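Local coordinates for protein OBCA, Oxalate Biosynthetic Component A (Burkholderia glumae, PDB 4NNC) that is probably a TIM-barrel enzyme whose barrel domain holds a bound ligand, 2KQ, with an oxalate ion beside it, at residues 275-280 / 308-313; 345-350 / 373-378. One frame throughout, in Å; residues are numbered along the deposited sequence.

Contact 1: residues 275-280 / 308-313; sequences NLSTSV and VASLSP. With 2KQ ((3S)-3-[2-[3-[[(2R)-4-[[[(2R,3S,4R,5R)-5-(6-aminopurin-9-yl)-4-oxidanyl-3-phosphonooxy-oxolan-2-yl]methoxy-oxidanyl-phosphoryl]oxy-oxidanyl-phosphoryl]oxy-3,3-dimethyl-2-oxidanyl-butanoyl]amino]propanoylamino]ethylsulfanyl]-3-oxidanyl-butanoic acid), chain D; OXL (oxalate ion), chain C.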
loop_
_atom_site.group_PDB
_atom_site.type_symbol
_atom_site.label_atom_id
_atom_site.label_comp_id
_atom_site.label_asym_id
_atom_site.label_seq_id
_atom_site.Cartn_x
_atom_site.Cartn_y
_atom_site.Cartn_z
ATOM N N ASN A 275 2.142 -10.132 12.380
ATOM C CA ASN A 275 1.232 -10.859 11.509
ATOM C C ASN A 275 1.988 -10.988 10.187
ATOM O O ASN A 275 2.099 -10.025 9.423
ATOM C CB ASN A 275 -0.080 -10.064 11.368
ATOM C CG ASN A 275 -1.007 -10.597 10.262
ATOM O OD1 ASN A 275 -0.578 -11.309 9.341
ATOM N ND2 ASN A 275 -2.286 -10.213 10.336
ATOM N N LEU A 276 2.524 -12.170 9.917
ATOM C CA LEU A 276 3.423 -12.316 8.778
ATOM C C LEU A 276 2.669 -12.757 7.535
ATOM O O LEU A 276 1.903 -13.724 7.583
ATOM C CB LEU A 276 4.541 -13.308 9.094
ATOM C CG LEU A 276 5.836 -12.700 9.646
ATOM C CD1 LEU A 276 5.581 -11.599 10.680
ATOM C CD2 LEU A 276 6.764 -13.782 10.204
ATOM N N SER A 277 2.878 -12.035 6.431
ATOM C CA SER A 277 2.312 -12.439 5.153
ATOM C C SER A 277 2.954 -13.738 4.661
ATOM O O SER A 277 4.185 -13.886 4.664
ATOM C CB SER A 277 2.478 -11.343 4.098
ATOM O OG SER A 277 1.904 -11.751 2.868
ATOM N N THR A 278 2.102 -14.675 4.256
ATOM C CA THR A 278 2.513 -15.934 3.633
ATOM C C THR A 278 2.194 -15.927 2.132
ATOM O O THR A 278 2.327 -16.949 1.446
ATOM C CB THR A 278 1.734 -17.086 4.222
ATOM O OG1 THR A 278 0.338 -16.844 3.995
ATOM C CG2 THR A 278 1.986 -17.190 5.720
ATOM N N SER A 279 1.764 -14.778 1.629
ATOM C CA SER A 279 1.396 -14.650 0.222
ATOM C C SER A 279 2.606 -14.764 -0.700
ATOM O O SER A 279 3.711 -14.362 -0.335
ATOM C CB SER A 279 0.717 -13.302 -0.007
ATOM O OG SER A 279 1.135 -12.761 -1.237
ATOM N N VAL A 280 2.410 -15.315 -1.893
ATOM C CA VAL A 280 3.484 -15.313 -2.889
ATOM C C VAL A 280 3.080 -14.544 -4.138
ATOM O O VAL A 280 3.555 -14.842 -5.238
ATOM C CB VAL A 280 3.941 -16.724 -3.279
ATOM C CG1 VAL A 280 4.676 -17.379 -2.112
ATOM C CG2 VAL A 280 2.739 -17.563 -3.757
ATOM N N VAL A 308 0.686 -14.204 14.602
ATOM C CA VAL A 308 -0.318 -14.325 13.539
ATOM C C VAL A 308 0.342 -14.505 12.154
ATOM O O VAL A 308 1.467 -14.038 11.923
ATOM C CB VAL A 308 -1.280 -13.085 13.559
ATOM C CG1 VAL A 308 -2.323 -13.138 12.435
ATOM C CG2 VAL A 308 -1.999 -12.986 14.902
ATOM N N ALA A 309 -0.339 -15.215 11.250
ATOM C CA ALA A 309 0.073 -15.283 9.854
ATOM C C ALA A 309 -1.149 -15.364 8.924
ATOM O O ALA A 309 -2.168 -15.970 9.258
ATOM C CB ALA A 309 0.999 -16.453 9.624
ATOM N N SER A 310 -1.038 -14.769 7.745
ATOM C CA SER A 310 -2.160 -14.772 6.820
ATOM C C SER A 310 -2.413 -16.166 6.275
ATOM O O SER A 310 -1.483 -16.974 6.102
ATOM C CB SER A 310 -1.970 -13.752 5.681
ATOM O OG SER A 310 -0.874 -14.074 4.846
ATOM N N LEU A 311 -3.688 -16.450 6.033
ATOM C CA LEU A 311 -4.100 -17.719 5.469
ATOM C C LEU A 311 -5.350 -17.494 4.608
ATOM O O LEU A 311 -6.363 -16.970 5.086
ATOM C CB LEU A 311 -4.357 -18.751 6.580
ATOM C CG LEU A 311 -4.582 -20.204 6.120
ATOM C CD1 LEU A 311 -4.080 -21.216 7.149
ATOM C CD2 LEU A 311 -6.052 -20.460 5.810
ATOM N N SER A 312 -5.251 -17.892 3.343
ATOM C CA SER A 312 -6.316 -17.730 2.371
ATOM C C SER A 312 -6.762 -19.105 1.854
ATOM O O SER A 312 -6.067 -19.707 1.040
ATOM C CB SER A 312 -5.809 -16.878 1.211
ATOM O OG SER A 312 -5.418 -15.595 1.672
ATOM N N PRO A 313 -7.925 -19.603 2.323
ATOM C CA PRO A 313 -8.340 -20.984 2.027
ATOM C C PRO A 313 -8.910 -21.207 0.612
ATOM O O PRO A 313 -9.866 -21.982 0.468
ATOM C CB PRO A 313 -9.413 -21.262 3.090
ATOM C CG PRO A 313 -9.970 -19.920 3.432
ATOM C CD PRO A 313 -8.800 -18.965 3.324
HETATM C C01 2KQ D . -0.906 0.069 -5.108
HETATM C C02 2KQ D . -1.695 0.910 -4.093
HETATM C C03 2KQ D . -1.183 0.593 -2.602
HETATM C C04 2KQ D . -1.493 2.390 -4.441
HETATM O O05 2KQ D . -2.231 3.163 -3.522
HETATM P P06 2KQ D . -2.746 4.618 -3.918
HETATM O O07 2KQ D . -2.969 5.413 -2.643
HETATM O O08 2KQ D . -1.715 5.342 -4.768
HETATM O O09 2KQ D . -4.129 4.461 -4.690
HETATM P P10 2KQ D . -4.362 4.283 -6.268
HETATM O O11 2KQ D . -5.774 3.836 -6.528
HETATM O O12 2KQ D . -3.425 3.223 -6.795
HETATM O O13 2KQ D . -4.087 5.671 -7.028
HETATM C C14 2KQ D . -4.128 5.717 -8.463
HETATM C C15 2KQ D . -4.213 7.107 -8.931
HETATM O O16 2KQ D . -5.261 7.860 -8.196
HETATM C C17 2KQ D . -4.616 8.913 -7.465
HETATM N N18 2KQ D . -5.207 8.972 -6.173
HETATM C C19 2KQ D . -4.960 8.171 -5.121
HETATM N N20 2KQ D . -5.742 8.544 -4.084
HETATM C C21 2KQ D . -6.508 9.597 -4.476
HETATM C C22 2KQ D . -7.486 10.396 -3.851
HETATM N N23 2KQ D . -7.879 10.155 -2.469
HETATM N N24 2KQ D . -8.060 11.387 -4.557
HETATM C C25 2KQ D . -7.710 11.607 -5.848
HETATM N N26 2KQ D . -6.776 10.874 -6.471
HETATM C C27 2KQ D . -6.169 9.862 -5.797
HETATM C C28 2KQ D . -3.174 8.609 -7.449
HETATM O O29 2KQ D . -2.387 9.800 -7.468
HETATM C C30 2KQ D . -2.943 7.861 -8.695
HETATM O O31 2KQ D . -2.706 8.786 -9.777
HETATM P P32 2KQ D . -2.553 8.237 -11.315
HETATM O O33 2KQ D . -3.870 7.630 -11.819
HETATM O O34 2KQ D . -2.129 9.367 -12.232
HETATM O O35 2KQ D . -1.487 7.174 -11.331
HETATM C C36 2KQ D . -3.222 0.633 -4.285
HETATM O O37 2KQ D . -3.566 0.965 -5.564
HETATM C C38 2KQ D . -3.662 -0.820 -4.041
HETATM O O39 2KQ D . -3.398 -1.732 -4.818
HETATM N N40 2KQ D . -4.467 -1.106 -2.862
HETATM C C41 2KQ D . -4.892 -2.454 -2.682
HETATM C C42 2KQ D . -3.916 -3.218 -1.795
HETATM C C43 2KQ D . -4.324 -4.685 -1.531
HETATM O O44 2KQ D . -4.609 -5.451 -2.453
HETATM N N45 2KQ D . -4.389 -5.132 -0.166
HETATM C C46 2KQ D . -4.773 -6.494 0.054
HETATM C C47 2KQ D . -3.746 -7.194 0.916
HETATM S S48 2KQ D . -4.343 -8.769 1.511
HETATM C C49 2KQ D . -3.201 -9.411 2.717
HETATM C C50 2KQ D . -3.875 -9.302 3.982
HETATM O O51 2KQ D . -2.033 -8.619 2.788
HETATM C C52 2KQ D . -2.939 -10.932 2.489
HETATM C C53 2KQ D . -1.548 -11.460 2.666
HETATM O O54 2KQ D . -0.583 -10.692 2.957
HETATM O O55 2KQ D . -1.359 -12.698 2.526
HETATM C C1 OXL C . -1.258 -10.330 -1.381
HETATM C C2 OXL C . -1.693 -9.068 -0.756
HETATM O O1 OXL C . -2.075 -11.273 -1.561
HETATM O O2 OXL C . -2.551 -8.341 -1.335
HETATM O O3 OXL C . -0.045 -10.425 -1.702
HETATM O O4 OXL C . -1.160 -8.736 0.347
#

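Contact 2: residues 345-350 / 373-378; sequences PEVEVF and VLFMLV. With 2KQ ((3S)-3-[2-[3-[[(2R)-4-[[[(2R,3S,4R,5R)-5-(6-aminopurin-9-yl)-4-oxidanyl-3-phosphonooxy-oxolan-2-yl]methoxy-oxidanyl-phosphoryl]oxy-oxidanyl-phosphoryl]oxy-3,3-dimethyl-2-oxidanyl-butanoyl]amino]propanoylamino]ethylsulfanyl]-3-oxidanyl-butanoic acid), chain D.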
loop_
_atom_site.group_PDB
_atom_site.type_symbol
_atom_site.label_atom_id
_atom_site.label_comp_id
_atom_site.label_asym_id
_atom_site.label_seq_id
_atom_site.Cartn_x
_atom_site.Cartn_y
_atom_site.Cartn_z
ATOM N N PRO A 345 -3.871 -18.241 12.550
ATOM C CA PRO A 345 -4.124 -17.725 11.207
ATOM C C PRO A 345 -4.984 -16.465 11.244
ATOM O O PRO A 345 -5.872 -16.329 12.093
ATOM C CB PRO A 345 -4.893 -18.870 10.518
ATOM C CG PRO A 345 -5.357 -19.752 11.594
ATOM C CD PRO A 345 -4.387 -19.608 12.734
ATOM N N GLU A 346 -4.697 -15.539 10.338
ATOM C CA GLU A 346 -5.657 -14.510 9.991
ATOM C C GLU A 346 -6.235 -14.892 8.636
ATOM O O GLU A 346 -5.516 -14.841 7.616
ATOM C CB GLU A 346 -5.000 -13.133 9.877
ATOM C CG GLU A 346 -5.991 -12.067 9.422
ATOM C CD GLU A 346 -5.411 -10.664 9.452
ATOM O OE1 GLU A 346 -4.509 -10.388 8.632
ATOM O OE2 GLU A 346 -5.864 -9.842 10.291
ATOM N N VAL A 347 -7.512 -15.284 8.619
ATOM C CA VAL A 347 -8.171 -15.647 7.371
ATOM C C VAL A 347 -8.317 -14.391 6.497
ATOM O O VAL A 347 -9.021 -13.452 6.874
ATOM C CB VAL A 347 -9.561 -16.315 7.613
ATOM C CG1 VAL A 347 -10.230 -16.674 6.288
ATOM C CG2 VAL A 347 -9.411 -17.568 8.465
ATOM N N GLU A 348 -7.638 -14.361 5.347
ATOM C CA GLU A 348 -7.780 -13.230 4.425
ATOM C C GLU A 348 -8.972 -13.467 3.496
ATOM O O GLU A 348 -8.939 -14.313 2.595
ATOM C CB GLU A 348 -6.499 -12.987 3.623
ATOM C CG GLU A 348 -5.211 -12.983 4.469
ATOM C CD GLU A 348 -5.209 -11.910 5.569
ATOM O OE1 GLU A 348 -5.909 -10.873 5.428
ATOM O OE2 GLU A 348 -4.504 -12.098 6.586
ATOM N N VAL A 349 -10.048 -12.736 3.737
ATOM C CA VAL A 349 -11.258 -12.965 2.975
ATOM C C VAL A 349 -11.165 -12.143 1.704
ATOM O O VAL A 349 -11.584 -10.981 1.664
ATOM C CB VAL A 349 -12.519 -12.605 3.793
ATOM C CG1 VAL A 349 -13.757 -13.099 3.078
ATOM C CG2 VAL A 349 -12.421 -13.214 5.189
ATOM N N PHE A 350 -10.585 -12.742 0.669
ATOM C CA PHE A 350 -10.420 -12.050 -0.600
ATOM C C PHE A 350 -11.692 -12.191 -1.411
ATOM O O PHE A 350 -12.010 -11.328 -2.227
ATOM C CB PHE A 350 -9.281 -12.655 -1.424
ATOM C CG PHE A 350 -7.897 -12.228 -1.006
ATOM C CD1 PHE A 350 -7.134 -13.043 -0.178
ATOM C CD2 PHE A 350 -7.329 -11.059 -1.498
ATOM C CE1 PHE A 350 -5.846 -12.691 0.185
ATOM C CE2 PHE A 350 -6.033 -10.688 -1.131
ATOM C CZ PHE A 350 -5.286 -11.509 -0.290
ATOM N N VAL A 373 -11.449 -16.852 16.168
ATOM C CA VAL A 373 -10.928 -16.985 14.817
ATOM C C VAL A 373 -10.847 -15.599 14.188
ATOM O O VAL A 373 -11.791 -14.808 14.297
ATOM C CB VAL A 373 -11.821 -17.885 13.954
ATOM C CG1 VAL A 373 -11.158 -18.143 12.605
ATOM C CG2 VAL A 373 -12.101 -19.196 14.688
ATOM N N LEU A 374 -9.723 -15.304 13.539
ATOM C CA LEU A 374 -9.478 -13.967 12.999
ATOM C C LEU A 374 -9.751 -13.867 11.494
ATOM O O LEU A 374 -9.367 -14.753 10.714
ATOM C CB LEU A 374 -8.034 -13.536 13.285
ATOM C CG LEU A 374 -7.508 -13.631 14.719
ATOM C CD1 LEU A 374 -6.065 -13.109 14.792
ATOM C CD2 LEU A 374 -8.408 -12.873 15.703
ATOM N N PHE A 375 -10.390 -12.774 11.081
ATOM C CA PHE A 375 -10.737 -12.592 9.673
ATOM C C PHE A 375 -10.383 -11.175 9.253
ATOM O O PHE A 375 -10.510 -10.231 10.046
ATOM C CB PHE A 375 -12.242 -12.819 9.431
ATOM C CG PHE A 375 -12.706 -14.223 9.713
ATOM C CD1 PHE A 375 -12.738 -15.175 8.694
ATOM C CD2 PHE A 375 -13.120 -14.599 10.994
ATOM C CE1 PHE A 375 -13.165 -16.494 8.945
ATOM C CE2 PHE A 375 -13.556 -15.911 11.249
ATOM C CZ PHE A 375 -13.569 -16.852 10.223
ATOM N N MET A 376 -9.941 -11.023 8.012
ATOM C CA MET A 376 -9.702 -9.695 7.453
ATOM C C MET A 376 -10.479 -9.608 6.165
ATOM O O MET A 376 -10.219 -10.385 5.251
ATOM C CB MET A 376 -8.210 -9.483 7.171
ATOM C CG MET A 376 -7.869 -8.153 6.471
ATOM S SD MET A 376 -8.240 -6.692 7.492
ATOM C CE MET A 376 -7.010 -6.897 8.781
ATOM N N LEU A 377 -11.437 -8.686 6.087
ATOM C CA LEU A 377 -12.215 -8.512 4.861
ATOM C C LEU A 377 -11.403 -7.692 3.862
ATOM O O LEU A 377 -11.152 -6.507 4.083
ATOM C CB LEU A 377 -13.555 -7.808 5.144
ATOM C CG LEU A 377 -14.507 -8.471 6.143
ATOM C CD1 LEU A 377 -15.761 -7.615 6.375
ATOM C CD2 LEU A 377 -14.906 -9.858 5.668
ATOM N N VAL A 378 -10.980 -8.315 2.767
ATOM C CA VAL A 378 -10.226 -7.593 1.752
ATOM C C VAL A 378 -11.216 -6.917 0.816
ATOM O O VAL A 378 -11.366 -7.308 -0.342
ATOM C CB VAL A 378 -9.274 -8.526 0.974
ATOM C CG1 VAL A 378 -8.343 -7.721 0.065
ATOM C CG2 VAL A 378 -8.471 -9.401 1.956
HETATM C C01 2KQ D . -0.906 0.069 -5.108
HETATM C C02 2KQ D . -1.695 0.910 -4.093
HETATM C C03 2KQ D . -1.183 0.593 -2.602
HETATM C C04 2KQ D . -1.493 2.390 -4.441
HETATM O O05 2KQ D . -2.231 3.163 -3.522
HETATM P P06 2KQ D . -2.746 4.618 -3.918
HETATM O O07 2KQ D . -2.969 5.413 -2.643
HETATM O O08 2KQ D . -1.715 5.342 -4.768
HETATM O O09 2KQ D . -4.129 4.461 -4.690
HETATM P P10 2KQ D . -4.362 4.283 -6.268
HETATM O O11 2KQ D . -5.774 3.836 -6.528
HETATM O O12 2KQ D . -3.425 3.223 -6.795
HETATM O O13 2KQ D . -4.087 5.671 -7.028
HETATM C C14 2KQ D . -4.128 5.717 -8.463
HETATM C C15 2KQ D . -4.213 7.107 -8.931
HETATM O O16 2KQ D . -5.261 7.860 -8.196
HETATM C C17 2KQ D . -4.616 8.913 -7.465
HETATM N N18 2KQ D . -5.207 8.972 -6.173
HETATM C C19 2KQ D . -4.960 8.171 -5.121
HETATM N N20 2KQ D . -5.742 8.544 -4.084
HETATM C C21 2KQ D . -6.508 9.597 -4.476
HETATM C C22 2KQ D . -7.486 10.396 -3.851
HETATM N N23 2KQ D . -7.879 10.155 -2.469
HETATM N N24 2KQ D . -8.060 11.387 -4.557
HETATM C C25 2KQ D . -7.710 11.607 -5.848
HETATM N N26 2KQ D . -6.776 10.874 -6.471
HETATM C C27 2KQ D . -6.169 9.862 -5.797
HETATM C C28 2KQ D . -3.174 8.609 -7.449
HETATM O O29 2KQ D . -2.387 9.800 -7.468
HETATM C C30 2KQ D . -2.943 7.861 -8.695
HETATM O O31 2KQ D . -2.706 8.786 -9.777
HETATM P P32 2KQ D . -2.553 8.237 -11.315
HETATM O O33 2KQ D . -3.870 7.630 -11.819
HETATM O O34 2KQ D . -2.129 9.367 -12.232
HETATM O O35 2KQ D . -1.487 7.174 -11.331
HETATM C C36 2KQ D . -3.222 0.633 -4.285
HETATM O O37 2KQ D . -3.566 0.965 -5.564
HETATM C C38 2KQ D . -3.662 -0.820 -4.041
HETATM O O39 2KQ D . -3.398 -1.732 -4.818
HETATM N N40 2KQ D . -4.467 -1.106 -2.862
HETATM C C41 2KQ D . -4.892 -2.454 -2.682
HETATM C C42 2KQ D . -3.916 -3.218 -1.795
HETATM C C43 2KQ D . -4.324 -4.685 -1.531
HETATM O O44 2KQ D . -4.609 -5.451 -2.453
HETATM N N45 2KQ D . -4.389 -5.132 -0.166
HETATM C C46 2KQ D . -4.773 -6.494 0.054
HETATM C C47 2KQ D . -3.746 -7.194 0.916
HETATM S S48 2KQ D . -4.343 -8.769 1.511
HETATM C C49 2KQ D . -3.201 -9.411 2.717
HETATM C C50 2KQ D . -3.875 -9.302 3.982
HETATM O O51 2KQ D . -2.033 -8.619 2.788
HETATM C C52 2KQ D . -2.939 -10.932 2.489
HETATM C C53 2KQ D . -1.548 -11.460 2.666
HETATM O O54 2KQ D . -0.583 -10.692 2.957
HETATM O O55 2KQ D . -1.359 -12.698 2.526
HETATM O O HOH W 1 -8.030 -17.369 13.364
HETATM O O HOH W 2 -8.293 -9.773 11.870
#

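Contact 1: residues 275-280 / 308-313
At the C-terminal ends of two neighbouring parallel strands of the TIM barrel, Ser277 and Ser310 meet the same carboxylate of the bound 2KQ. Ser277 OG donates to O54 of 2KQ and Ser310 OG to O55 of 2KQ, each at 2.7 Å, so each carboxylate oxygen has its own hydroxyl. A chi1 of 65° places Ser310 OG between the backbone N and the carbonyl carbon, where it also accepts the nearly straight N-H of Thr278, 3.1 Å from Thr278 N (174°). The hydroxyl OG1 of Thr278 donates to Ser310 O at 2.8 Å, arriving from above the carbonyl plane, which ties the loop after strand 273-276 to the adjacent strand. Within that loop Ser277 OG accepts from Ser279 N, an ST turn, while Ser279 OG reaches the oxalate ion, 2.7 Å from its O3. Deeper in, Leu276 N bonds to Val308 O (2.9 Å) and Ser310 N to Leu276 O (3.1 Å). The amide of Asn275 crosses Val308, its CG 3.6 Å from CG1 of Val308; OD1 is hydrogen-bonded to His224 and ND2 to Glu346. Strand 222-229 flanks the pair beside Asn275, strand 344-349 beside Val308, and helix 328-341 packs on Thr278, Ala309 and Leu311.

Contact 2: residues 345-350 / 373-378
Near the start of two adjacent parallel strands of the TIM barrel, a water links the backbones of Pro345 and Leu374, donating to Pro345 O and accepting from Leu374 N, 2.7 Å from each. Next comes Glu346, whose extended chain crosses Met376, putting OE2 3.5 Å from the Met376 methyl CE; a second water donates to this OE2 and to Phe375 O, while OE1 has Asn275 as its partner. Val347 turns both its N and its O to the partner strand, N bonding to Leu374 O and O receiving Met376 N, both at 2.8 Å. Its side chain lies alongside that of Phe375, both pointing the same way, with CB 3.5 Å from ring atom CD1 of Phe375. On the face shared with Glu346, Glu348 bends at chi2 (-59°), which brings its carboxylate back beside Met376 and up to the bound 2KQ; OE1 of Glu348 is 3.2 Å from CB of Met376. Val349 continues the ladder, taking Met376 O with its N and giving its O to Val378 N, and is the centre of an inverse gamma turn. Its CG2 meets the edge of the Phe375 ring, which also meets the ring of Phe441. Where strand 345-349 has ended, the Phe350 ring turns toward the ligand, its CZ 3.4 Å from S48 of 2KQ, and one face takes a CH-pi contact from Val378 CG2, 4.1 Å from the ring centroid and 13° off the ring normal.

In the fold
Contact 1 closes before contact 2 opens along the chain, and their centres lie about 9 Å apart in one curled sheet, on the same side of the chain's centre. Strands 273-276, 308-311, 344-349 and 373-378 are neighbours in the sheet in the same order as along the chain, as expected for the parallel beta-alpha progression of a TIM barrel. Helix 328-341 bridges the two contacts in sequence, between strands 308-311 and 344-349. These middle strands are themselves neighbours, with Ala309 O a probable hydrogen-bond partner of Glu346 N. Both contacts touch 2KQ, so the C-terminal ends of these strands, or the residues just after them, each supply at least one side chain to the ligand site.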